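Local coordinates for ABC-type transport system, molybdenum-specific extracellular solute-binding protein (PDB 4KD5) that probably binds molybdate or tungstate outside the cell and hands it to an ABC transporter for uptake, as a ModA-type solute-binding protein, at residues 8-13 with 34-39; 49-54 with 68-73; 75-80 with 196-201. All blocks are in the same frame, centred on the assembly; numbering follows the deposited sequence.

Interaction 1: residues 8-13 with 34-39; sequences LNISAA and VKLTVN
Leu8 and Leu36 lie side by side and point the same way on neighbouring parallel strands, the pairing expected of the beta-alpha-beta unit formed by strand 6-13, helix 17-28 and strand 34-41 in this periplasmic-binding-protein fold. Leu36 CD2 is the shared methyl: it rests 3.9 Å from Leu8 CB and 3.6 Å from Ile10 CD1, the isoleucine tip coming in at a slant. On Ile10, chi1 of -70° sets CG1 beside the backbone N, and chi2 of 83° bends CD1 back along the strand to that methyl. Val34 extends the row, its CG1 meeting Leu8 CD1 at 4.0 Å. Phe211 of helix 205-215 covers Leu8, Ile10 and Leu36 on this face.

Asn9, Ser11, Thr37 and Asn39 occupy the other face. Here Asn9 and Thr37 also run alongside each other, with the amide oxygen OD1 of Asn9 lying 3.7 Å from Thr37 CB. The backbones alternate donors and acceptors through five hydrogen bonds, ending near Ser15 and Ser43, predicted molybdate-binding residues. Ile10 O receives the N-H of Asn39 at 2.8 Å and, in addition, a CA-H...O contact from Val38 CA at 3.3 Å.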
ATOM      1  N   LEU A   8       6.384  10.509  -6.031  1.00 66.05           N
ATOM      2  CA  LEU A   8       7.473   9.536  -5.985  1.00 59.03           C
ATOM      3  C   LEU A   8       8.727  10.083  -6.664  1.00 51.42           C
ATOM      4  O   LEU A   8       8.661  10.632  -7.770  1.00 54.62           O
ATOM      5  CB  LEU A   8       7.061   8.218  -6.647  1.00 56.01           C
ATOM      6  CG  LEU A   8       5.963   7.382  -5.994  1.00 51.65           C
ATOM      7  CD1 LEU A   8       5.691   6.126  -6.812  1.00 49.56           C
ATOM      8  CD2 LEU A   8       6.340   7.008  -4.579  1.00 49.57           C
ATOM      9  N   ASN A   9       9.867   9.944  -5.995  1.00 49.85           N
ATOM     10  CA  ASN A   9      11.142  10.289  -6.601  1.00 42.02           C
ATOM     11  C   ASN A   9      11.794   9.054  -7.199  1.00 41.86           C
ATOM     12  O   ASN A   9      12.131   8.110  -6.479  1.00 41.88           O
ATOM     13  CB  ASN A   9      12.071  10.931  -5.566  1.00 41.67           C
ATOM     14  CG  ASN A   9      11.722  12.376  -5.288  1.00 53.66           C
ATOM     15  OD1 ASN A   9      11.663  13.200  -6.202  1.00 57.94           O
ATOM     16  ND2 ASN A   9      11.472  12.690  -4.022  1.00 65.51           N
ATOM     17  N   ILE A  10      11.961   9.050  -8.517  1.00 42.75           N
ATOM     18  CA  ILE A  10      12.635   7.941  -9.182  1.00 50.78           C
ATOM     19  C   ILE A  10      13.989   8.382  -9.738  1.00 50.41           C
ATOM     20  O   ILE A  10      14.081   9.376 -10.460  1.00 57.27           O
ATOM     21  CB  ILE A  10      11.779   7.328 -10.311  1.00 49.86           C
ATOM     22  CG1 ILE A  10      10.586   6.572  -9.733  1.00 52.42           C
ATOM     23  CG2 ILE A  10      12.600   6.365 -11.150  1.00 39.19           C
ATOM     24  CD1 ILE A  10       9.404   7.437  -9.404  1.00 48.33           C
ATOM     25  N   SER A  11      15.039   7.647  -9.386  1.00 47.75           N
ATOM     26  CA  SER A  11      16.355   7.859  -9.982  1.00 54.08           C
ATOM     27  C   SER A  11      16.656   6.697 -10.924  1.00 57.87           C
ATOM     28  O   SER A  11      16.540   5.535 -10.535  1.00 63.94           O
ATOM     29  CB  SER A  11      17.430   7.967  -8.905  1.00 50.12           C
ATOM     30  OG  SER A  11      17.370   6.877  -8.012  1.00 60.51           O
ATOM     31  N   ALA A  12      17.026   7.011 -12.164  1.00 49.35           N
ATOM     32  CA  ALA A  12      17.262   5.988 -13.179  1.00 46.31           C
ATOM     33  C   ALA A  12      18.523   6.290 -13.966  1.00 57.73           C
ATOM     34  O   ALA A  12      18.962   7.434 -14.025  1.00 63.45           O
ATOM     35  CB  ALA A  12      16.077   5.889 -14.114  1.00 46.33           C
ATOM     36  N   ALA A  13      19.095   5.263 -14.587  1.00 62.15           N
ATOM     37  CA  ALA A  13      20.245   5.461 -15.461  1.00 63.79           C
ATOM     38  C   ALA A  13      19.827   6.361 -16.613  1.00 62.90           C
ATOM     39  O   ALA A  13      18.757   6.169 -17.192  1.00 60.05           O
ATOM     40  CB  ALA A  13      20.745   4.135 -15.983  1.00 45.16           C
ATOM     41  N   VAL A  34      -0.682   9.853  -8.538  1.00 62.39           N
ATOM     42  CA  VAL A  34       0.771   9.839  -8.399  1.00 55.66           C
ATOM     43  C   VAL A  34       1.442  10.826  -9.344  1.00 56.12           C
ATOM     44  O   VAL A  34       1.171  10.828 -10.548  1.00 51.68           O
ATOM     45  CB  VAL A  34       1.348   8.428  -8.620  1.00 51.19           C
ATOM     46  CG1 VAL A  34       2.866   8.444  -8.496  1.00 43.20           C
ATOM     47  CG2 VAL A  34       0.760   7.464  -7.615  1.00 50.18           C
ATOM     48  N   LYS A  35       2.304  11.672  -8.785  1.00 61.17           N
ATOM     49  CA  LYS A  35       3.158  12.548  -9.575  1.00 60.92           C
ATOM     50  C   LYS A  35       4.569  11.985  -9.524  1.00 50.38           C
ATOM     51  O   LYS A  35       5.116  11.773  -8.440  1.00 49.30           O
ATOM     52  CB  LYS A  35       3.157  13.961  -8.996  1.00 66.95           C
ATOM     53  CG  LYS A  35       1.773  14.546  -8.755  1.00 83.46           C
ATOM     54  CD  LYS A  35       1.834  15.657  -7.714  1.00 91.50           C
ATOM     55  CE  LYS A  35       0.522  16.424  -7.615  1.00 98.85           C
ATOM     56  NZ  LYS A  35       0.598  17.504  -6.586  1.00103.64           N
ATOM     57  N   LEU A  36       5.165  11.745 -10.687  1.00 50.36           N
ATOM     58  CA  LEU A  36       6.509  11.178 -10.745  1.00 49.12           C
ATOM     59  C   LEU A  36       7.555  12.256 -11.033  1.00 51.48           C
ATOM     60  O   LEU A  36       7.383  13.070 -11.944  1.00 51.66           O
ATOM     61  CB  LEU A  36       6.582  10.081 -11.811  1.00 45.27           C
ATOM     62  CG  LEU A  36       5.670   8.863 -11.662  1.00 46.58           C
ATOM     63  CD1 LEU A  36       5.773   7.956 -12.878  1.00 48.47           C
ATOM     64  CD2 LEU A  36       6.013   8.082 -10.410  1.00 41.55           C
ATOM     65  N   THR A  37       8.633  12.263 -10.254  1.00 55.41           N
ATOM     66  CA  THR A  37       9.762  13.149 -10.527  1.00 58.99           C
ATOM     67  C   THR A  37      10.997  12.297 -10.820  1.00 63.66           C
ATOM     68  O   THR A  37      11.558  11.670  -9.916  1.00 67.23           O
ATOM     69  CB  THR A  37      10.036  14.106  -9.352  1.00 55.29           C
ATOM     70  OG1 THR A  37       8.954  15.039  -9.235  1.00 67.94           O
ATOM     71  CG2 THR A  37      11.325  14.878  -9.578  1.00 52.87           C
ATOM     72  N   VAL A  38      11.414  12.269 -12.082  1.00 59.89           N
ATOM     73  CA  VAL A  38      12.503  11.386 -12.495  1.00 59.95           C
ATOM     74  C   VAL A  38      13.837  12.119 -12.630  1.00 60.30           C
ATOM     75  O   VAL A  38      13.982  13.029 -13.449  1.00 67.38           O
ATOM     76  CB  VAL A  38      12.182  10.656 -13.813  1.00 61.35           C
ATOM     77  CG1 VAL A  38      13.239   9.616 -14.096  1.00 65.52           C
ATOM     78  CG2 VAL A  38      10.832   9.980 -13.729  1.00 56.12           C
ATOM     79  N   ASN A  39      14.807  11.705 -11.822  1.00 57.86           N
ATOM     80  CA  ASN A  39      16.156  12.248 -11.887  1.00 57.83           C
ATOM     81  C   ASN A  39      17.093  11.259 -12.578  1.00 59.63           C
ATOM     82  O   ASN A  39      17.069  10.062 -12.280  1.00 58.70           O
ATOM     83  CB  ASN A  39      16.658  12.568 -10.479  1.00 65.49           C
ATOM     84  CG  ASN A  39      18.067  13.126 -10.469  1.00 81.68           C
ATOM     85  OD1 ASN A  39      18.292  14.291 -10.806  1.00 87.54           O
ATOM     86  ND2 ASN A  39      19.024  12.302 -10.057  1.00 83.96           N
TER

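Interaction 2: residues 49-54 with 68-73; sequences QIEQGA and KVLDEE
Glu51 and Glu73 bring their carboxylates together at the meeting of two helix ends. Glu51 OE2 lies 2.8 Å from Glu73 OE1 and 2.9 Å from Glu73 OE2, so one oxygen faces both oxygens of the other acid. The side chains cross at about a right angle, and their carboxylate planes are turned 39° apart. Both chains are extended beyond CG, which carries the two acid groups from one helix toward the other. Two acid oxygens this close suggest that one group holds a proton; the neighbouring carboxylate would be expected to raise its affinity for it. Glu51 OE2 also accepts a hydrogen bond from Gln47 NE2, one turn earlier on its own helix.

Helix 43-52 ends here in a Schellman motif, with Gly53 at positive phi as its C-prime residue: Ala54 N reaches back to Gln49 O at 2.9 Å, while Gly53 N makes a weak bond to Ile50 O. Helix 65-72 ends at a similar level, and Glu73 is the first residue to leave its helical backbone angles.

Apolar contacts fill the side facing strand 58-60, where Phe59 touches both Ile50 and Leu70. These two side chains cross nearly perpendicularly, branch against branch, Ile50 CG2 standing 4.0 Å from Leu70 CD2. That same leucine methyl also meets the aliphatic part of Glu51, at 3.8 Å from CG. Beyond it, Val69 CG1 comes within 3.6 Å of Glu51 OE2, a methyl placed beside the acid.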
ATOM      1  N   GLN A  49      24.277   9.027  -3.519  1.00 70.44           N
ATOM      2  CA  GLN A  49      23.227   9.896  -2.989  1.00 68.20           C
ATOM      3  C   GLN A  49      22.279   9.143  -2.061  1.00 60.24           C
ATOM      4  O   GLN A  49      21.925   9.634  -0.990  1.00 60.31           O
ATOM      5  CB  GLN A  49      22.442  10.555  -4.128  1.00 66.09           C
ATOM      6  CG  GLN A  49      23.211  11.632  -4.868  1.00 73.07           C
ATOM      7  CD  GLN A  49      23.686  12.743  -3.952  1.00 84.59           C
ATOM      8  OE1 GLN A  49      22.882  13.429  -3.321  1.00 84.15           O
ATOM      9  NE2 GLN A  49      25.002  12.919  -3.869  1.00 89.15           N
ATOM     10  N   ILE A  50      21.867   7.954  -2.486  1.00 52.61           N
ATOM     11  CA  ILE A  50      21.030   7.088  -1.665  1.00 48.28           C
ATOM     12  C   ILE A  50      21.767   6.727  -0.371  1.00 50.86           C
ATOM     13  O   ILE A  50      21.158   6.619   0.694  1.00 58.30           O
ATOM     14  CB  ILE A  50      20.626   5.814  -2.441  1.00 49.72           C
ATOM     15  CG1 ILE A  50      19.806   6.189  -3.674  1.00 41.06           C
ATOM     16  CG2 ILE A  50      19.842   4.855  -1.565  1.00 44.85           C
ATOM     17  CD1 ILE A  50      19.423   5.010  -4.540  1.00 42.91           C
ATOM     18  N   GLU A  51      23.085   6.564  -0.468  1.00 53.55           N
ATOM     19  CA  GLU A  51      23.914   6.268   0.696  1.00 56.09           C
ATOM     20  C   GLU A  51      24.041   7.474   1.624  1.00 60.68           C
ATOM     21  O   GLU A  51      24.264   7.311   2.820  1.00 59.90           O
ATOM     22  CB  GLU A  51      25.304   5.774   0.264  1.00 59.19           C
ATOM     23  CG  GLU A  51      25.332   4.370  -0.331  1.00 60.00           C
ATOM     24  CD  GLU A  51      26.661   4.031  -0.995  1.00 68.08           C
ATOM     25  OE1 GLU A  51      27.244   4.917  -1.654  1.00 70.33           O
ATOM     26  OE2 GLU A  51      27.123   2.877  -0.864  1.00 70.56           O
ATOM     27  N   GLN A  52      23.911   8.677   1.069  1.00 65.62           N
ATOM     28  CA  GLN A  52      23.969   9.907   1.858  1.00 70.96           C
ATOM     29  C   GLN A  52      22.626  10.185   2.528  1.00 69.86           C
ATOM     30  O   GLN A  52      22.549  10.950   3.488  1.00 75.09           O
ATOM     31  CB  GLN A  52      24.383  11.102   0.985  1.00 71.04           C
ATOM     32  CG  GLN A  52      25.813  11.029   0.457  1.00 82.12           C
ATOM     33  CD  GLN A  52      26.115  12.071  -0.609  1.00 87.86           C
ATOM     34  OE1 GLN A  52      25.396  13.060  -0.751  1.00 90.89           O
ATOM     35  NE2 GLN A  52      27.183  11.847  -1.366  1.00 88.65           N
ATOM     36  N   GLY A  53      21.569   9.565   2.012  1.00 64.14           N
ATOM     37  CA  GLY A  53      20.240   9.738   2.569  1.00 61.34           C
ATOM     38  C   GLY A  53      19.343  10.653   1.756  1.00 66.15           C
ATOM     39  O   GLY A  53      18.390  11.226   2.281  1.00 70.37           O
ATOM     40  N   ALA A  54      19.656  10.792   0.470  1.00 60.67           N
ATOM     41  CA  ALA A  54      18.829  11.576  -0.439  1.00 56.44           C
ATOM     42  C   ALA A  54      17.478  10.898  -0.609  1.00 63.99           C
ATOM     43  O   ALA A  54      17.409   9.691  -0.855  1.00 65.26           O
ATOM     44  CB  ALA A  54      19.510  11.728  -1.781  1.00 54.14           C
ATOM     45  N   LYS A  68      23.937  -4.410  -5.211  1.00 49.80           N
ATOM     46  CA  LYS A  68      24.547  -5.284  -4.216  1.00 53.49           C
ATOM     47  C   LYS A  68      25.106  -4.524  -3.017  1.00 63.93           C
ATOM     48  O   LYS A  68      24.931  -4.946  -1.876  1.00 74.95           O
ATOM     49  CB  LYS A  68      25.630  -6.159  -4.863  1.00 59.56           C
ATOM     50  CG  LYS A  68      25.095  -7.458  -5.455  1.00 69.89           C
ATOM     51  CD  LYS A  68      26.122  -8.154  -6.341  1.00 79.91           C
ATOM     52  CE  LYS A  68      25.547  -9.422  -6.958  1.00 85.24           C
ATOM     53  NZ  LYS A  68      26.506 -10.091  -7.883  1.00 89.32           N
ATOM     54  N   VAL A  69      25.776  -3.406  -3.283  1.00 63.80           N
ATOM     55  CA  VAL A  69      26.310  -2.562  -2.219  1.00 61.92           C
ATOM     56  C   VAL A  69      25.168  -2.003  -1.382  1.00 63.33           C
ATOM     57  O   VAL A  69      25.160  -2.139  -0.159  1.00 60.23           O
ATOM     58  CB  VAL A  69      27.130  -1.394  -2.775  1.00 59.34           C
ATOM     59  CG1 VAL A  69      27.709  -0.573  -1.642  1.00 56.96           C
ATOM     60  CG2 VAL A  69      28.242  -1.910  -3.672  1.00 58.93           C
ATOM     61  N   LEU A  70      24.207  -1.377  -2.055  1.00 60.70           N
ATOM     62  CA  LEU A  70      23.036  -0.804  -1.397  1.00 56.64           C
ATOM     63  C   LEU A  70      22.300  -1.808  -0.514  1.00 57.15           C
ATOM     64  O   LEU A  70      21.839  -1.460   0.571  1.00 60.79           O
ATOM     65  CB  LEU A  70      22.079  -0.200  -2.430  1.00 52.96           C
ATOM     66  CG  LEU A  70      22.565   1.084  -3.103  1.00 47.82           C
ATOM     67  CD1 LEU A  70      21.589   1.560  -4.162  1.00 44.38           C
ATOM     68  CD2 LEU A  70      22.771   2.158  -2.060  1.00 44.40           C
ATOM     69  N   ASP A  71      22.202  -3.052  -0.971  1.00 56.04           N
ATOM     70  CA  ASP A  71      21.520  -4.089  -0.200  1.00 56.92           C
ATOM     71  C   ASP A  71      22.390  -4.550   0.971  1.00 61.06           C
ATOM     72  O   ASP A  71      21.881  -4.886   2.040  1.00 68.06           O
ATOM     73  CB  ASP A  71      21.143  -5.270  -1.097  1.00 56.95           C
ATOM     74  CG  ASP A  71      20.090  -6.164  -0.473  1.00 60.77           C
ATOM     75  OD1 ASP A  71      19.279  -5.658   0.334  1.00 58.23           O
ATOM     76  OD2 ASP A  71      20.072  -7.372  -0.795  1.00 59.67           O
ATOM     77  N   GLU A  72      23.704  -4.548   0.766  1.00 61.85           N
ATOM     78  CA  GLU A  72      24.661  -4.863   1.827  1.00 69.36           C
ATOM     79  C   GLU A  72      24.565  -3.844   2.959  1.00 71.16           C
ATOM     80  O   GLU A  72      24.710  -4.187   4.134  1.00 73.95           O
ATOM     81  CB  GLU A  72      26.089  -4.898   1.266  1.00 80.65           C
ATOM     82  CG  GLU A  72      27.190  -4.742   2.315  1.00 90.26           C
ATOM     83  CD  GLU A  72      28.586  -4.899   1.733  1.00 98.17           C
ATOM     84  OE1 GLU A  72      28.864  -4.293   0.677  1.00102.32           O
ATOM     85  OE2 GLU A  72      29.405  -5.629   2.333  1.00 99.26           O
ATOM     86  N   GLU A  73      24.316  -2.589   2.597  1.00 72.02           N
ATOM     87  CA  GLU A  73      24.191  -1.512   3.570  1.00 71.11           C
ATOM     88  C   GLU A  73      22.733  -1.339   4.003  1.00 70.96           C
ATOM     89  O   GLU A  73      22.398  -0.396   4.722  1.00 72.20           O
ATOM     90  CB  GLU A  73      24.747  -0.206   2.990  1.00 71.83           C
ATOM     91  CG  GLU A  73      26.203  -0.293   2.525  1.00 79.37           C
ATOM     92  CD  GLU A  73      26.575   0.812   1.547  1.00 82.05           C
ATOM     93  OE1 GLU A  73      25.656   1.406   0.946  1.00 77.55           O
ATOM     94  OE2 GLU A  73      27.783   1.083   1.377  1.00 87.35           O
TER

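Interaction 3: residues 75-80 with 196-201; sequences LLVSDT and VSVIKA. With FMT (formic acid), chain H.
Thr80 turns its side chain onto Val198, its hydroxyl taken up by hydrogen bonds and its carbon atoms by the valine's CG2 branch. CB lies 3.8 Å from Val198 CG2. With chi1 at 69°, OG1 stands between the backbone N and the carbonyl carbon, where it accepts the N-H of Val198 at 2.9 Å. The same hydroxyl donates to Val77 O at 2.6 Å, in the carbonyl plane, and Thr80 N also bonds to that carbonyl; one acceptor thus closes the turn through two donors. The other branch, CG2, packs against Val198 CG2, the two side chains crossing at about a right angle.

Val77 N bonds Val198 O at 3.0 Å, and Lys200 N hydrogen-bonds Leu75 O at 2.9 Å, the donor standing above the carbonyl plane. Beside these bonds, Leu76 CD2 meets Ile199 CD1 obliquely at 3.7 Å. A formic acid molecule, probably from the crystallisation liquor, takes the N-H of Ala201 on its O1.

The loop that follows helix 65-72 is thereby joined to strand 193-198 and the residues that follow: Met67 and Leu70 of that helix cover Leu76, Glu212 of helix 205-215 touches Thr80 and Val198, and strand 58-60 packs against Val198 and Ile199.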
ATOM      1  N   LEU A  75      19.964  -0.422   2.467  1.00 49.94           N
ATOM      2  CA  LEU A  75      19.291   0.796   2.039  1.00 44.82           C
ATOM      3  C   LEU A  75      18.159   0.481   1.062  1.00 51.85           C
ATOM      4  O   LEU A  75      17.532   1.389   0.510  1.00 55.29           O
ATOM      5  CB  LEU A  75      20.293   1.765   1.406  1.00 46.55           C
ATOM      6  CG  LEU A  75      21.402   2.280   2.325  1.00 49.13           C
ATOM      7  CD1 LEU A  75      22.413   3.109   1.556  1.00 47.52           C
ATOM      8  CD2 LEU A  75      20.823   3.103   3.456  1.00 49.05           C
ATOM      9  N   LEU A  76      17.890  -0.808   0.866  1.00 48.66           N
ATOM     10  CA  LEU A  76      16.849  -1.245  -0.061  1.00 41.58           C
ATOM     11  C   LEU A  76      15.766  -2.046   0.649  1.00 46.74           C
ATOM     12  O   LEU A  76      16.026  -2.685   1.673  1.00 48.53           O
ATOM     13  CB  LEU A  76      17.445  -2.104  -1.180  1.00 40.15           C
ATOM     14  CG  LEU A  76      18.476  -1.477  -2.114  1.00 40.63           C
ATOM     15  CD1 LEU A  76      18.867  -2.440  -3.223  1.00 47.28           C
ATOM     16  CD2 LEU A  76      17.940  -0.199  -2.713  1.00 38.39           C
ATOM     17  N   VAL A  77      14.552  -1.994   0.108  1.00 46.27           N
ATOM     18  CA  VAL A  77      13.513  -2.947   0.473  1.00 46.74           C
ATOM     19  C   VAL A  77      13.821  -4.207  -0.340  1.00 49.20           C
ATOM     20  O   VAL A  77      13.464  -4.295  -1.517  1.00 45.79           O
ATOM     21  CB  VAL A  77      12.107  -2.410   0.135  1.00 47.41           C
ATOM     22  CG1 VAL A  77      11.034  -3.345   0.663  1.00 36.35           C
ATOM     23  CG2 VAL A  77      11.912  -1.023   0.728  1.00 41.32           C
ATOM     24  N   SER A  78      14.502  -5.162   0.294  1.00 48.49           N
ATOM     25  CA  SER A  78      15.097  -6.318  -0.385  1.00 49.82           C
ATOM     26  C   SER A  78      14.167  -7.116  -1.302  1.00 51.13           C
ATOM     27  O   SER A  78      14.550  -7.484  -2.414  1.00 50.04           O
ATOM     28  CB  SER A  78      15.744  -7.260   0.635  1.00 50.62           C
ATOM     29  OG  SER A  78      16.810  -6.635   1.315  1.00 57.74           O
ATOM     30  N   ASP A  79      12.954  -7.391  -0.833  1.00 56.77           N
ATOM     31  CA  ASP A  79      12.013  -8.205  -1.597  1.00 59.27           C
ATOM     32  C   ASP A  79      11.469  -7.504  -2.845  1.00 50.66           C
ATOM     33  O   ASP A  79      10.755  -8.114  -3.638  1.00 54.20           O
ATOM     34  CB  ASP A  79      10.865  -8.692  -0.708  1.00 74.25           C
ATOM     35  CG  ASP A  79      10.514  -7.706   0.388  1.00 86.80           C
ATOM     36  OD1 ASP A  79       9.309  -7.419   0.568  1.00 86.68           O
ATOM     37  OD2 ASP A  79      11.439  -7.227   1.078  1.00 94.81           O
ATOM     38  N   THR A  80      11.815  -6.231  -3.023  1.00 43.13           N
ATOM     39  CA  THR A  80      11.424  -5.495  -4.224  1.00 46.52           C
ATOM     40  C   THR A  80      12.521  -5.517  -5.278  1.00 53.51           C
ATOM     41  O   THR A  80      12.358  -4.948  -6.353  1.00 60.32           O
ATOM     42  CB  THR A  80      11.048  -4.032  -3.924  1.00 44.30           C
ATOM     43  OG1 THR A  80      12.218  -3.304  -3.530  1.00 48.02           O
ATOM     44  CG2 THR A  80      10.011  -3.968  -2.823  1.00 48.81           C
ATOM     45  N   VAL A 196      15.726  -2.981 -10.724  1.00 38.59           N
ATOM     46  CA  VAL A 196      14.932  -1.954 -10.064  1.00 33.62           C
ATOM     47  C   VAL A 196      14.774  -2.338  -8.593  1.00 40.20           C
ATOM     48  O   VAL A 196      14.781  -3.522  -8.255  1.00 41.22           O
ATOM     49  CB  VAL A 196      13.542  -1.793 -10.744  1.00 43.30           C
ATOM     50  CG1 VAL A 196      12.720  -3.064 -10.610  1.00 42.57           C
ATOM     51  CG2 VAL A 196      12.771  -0.610 -10.167  1.00 33.36           C
ATOM     52  N   SER A 197      14.657  -1.347  -7.714  1.00 40.35           N
ATOM     53  CA  SER A 197      14.374  -1.621  -6.305  1.00 45.86           C
ATOM     54  C   SER A 197      13.694  -0.439  -5.625  1.00 48.23           C
ATOM     55  O   SER A 197      13.961   0.713  -5.967  1.00 51.62           O
ATOM     56  CB  SER A 197      15.660  -1.977  -5.557  1.00 47.37           C
ATOM     57  OG  SER A 197      15.377  -2.298  -4.208  1.00 61.00           O
ATOM     58  N   VAL A 198      12.820  -0.722  -4.664  1.00 45.64           N
ATOM     59  CA  VAL A 198      12.257   0.330  -3.824  1.00 48.72           C
ATOM     60  C   VAL A 198      13.290   0.686  -2.756  1.00 49.87           C
ATOM     61  O   VAL A 198      13.937  -0.202  -2.195  1.00 46.76           O
ATOM     62  CB  VAL A 198      10.940  -0.112  -3.159  1.00 48.15           C
ATOM     63  CG1 VAL A 198      10.430   0.956  -2.204  1.00 36.60           C
ATOM     64  CG2 VAL A 198       9.888  -0.399  -4.209  1.00 46.17           C
ATOM     65  N   ILE A 199      13.455   1.978  -2.485  1.00 44.98           N
ATOM     66  CA  ILE A 199      14.424   2.434  -1.494  1.00 45.31           C
ATOM     67  C   ILE A 199      13.856   2.304  -0.076  1.00 44.34           C
ATOM     68  O   ILE A 199      12.691   2.624   0.158  1.00 46.14           O
ATOM     69  CB  ILE A 199      14.844   3.884  -1.781  1.00 54.72           C
ATOM     70  CG1 ILE A 199      15.372   4.006  -3.209  1.00 54.52           C
ATOM     71  CG2 ILE A 199      15.897   4.353  -0.803  1.00 52.36           C
ATOM     72  CD1 ILE A 199      16.544   3.092  -3.502  1.00 44.89           C
ATOM     73  N   LYS A 200      14.677   1.832   0.861  1.00 45.75           N
ATOM     74  CA  LYS A 200      14.240   1.559   2.233  1.00 53.82           C
ATOM     75  C   LYS A 200      13.778   2.813   2.972  1.00 54.25           C
ATOM     76  O   LYS A 200      12.766   2.797   3.673  1.00 49.91           O
ATOM     77  CB  LYS A 200      15.377   0.885   3.008  1.00 57.76           C
ATOM     78  CG  LYS A 200      15.007   0.413   4.401  1.00 58.82           C
ATOM     79  CD  LYS A 200      14.076  -0.782   4.346  1.00 63.07           C
ATOM     80  CE  LYS A 200      14.493  -1.838   5.357  1.00 75.15           C
ATOM     81  NZ  LYS A 200      15.923  -2.224   5.197  1.00 78.84           N
ATOM     82  N   ALA A 201      14.516   3.904   2.800  1.00 56.60           N
ATOM     83  CA  ALA A 201      14.219   5.151   3.505  1.00 59.86           C
ATOM     84  C   ALA A 201      13.003   5.886   2.955  1.00 63.80           C
ATOM     85  O   ALA A 201      12.566   6.883   3.531  1.00 64.92           O
ATOM     86  CB  ALA A 201      15.422   6.063   3.497  1.00 60.50           C
TER
HETATM   87  C   FMT H 303      18.083   4.420   1.809  1.00 82.31           C
HETATM   88  O1  FMT H 303      17.233   3.703   2.340  1.00 72.93           O
HETATM   89  O2  FMT H 303      18.283   5.604   2.085  1.00 80.88           O

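The three contacts come in series along the chain and show how one lobe of a solute-binding protein is assembled around a sheet. Interaction 1 pairs two of its strands; strand 34-41 leads directly into helix 43-52 of interaction 2, the centres of the two contacts lying about 17 Å apart. Interaction 3, its centre about 15 Å from that of interaction 1, reaches the same sheet through strand 193-198, which returns to it after a long excursion of the chain. Interactions 2 and 3 are closer, with centres about 10 Å apart, and touch: Ile50 packs on Ile199, and Asp71 OD1 probably hydrogen-bonds Ser78 OG at 2.8 Å. Both also meet the second subunit, linking the helix ends and loop to the assembly.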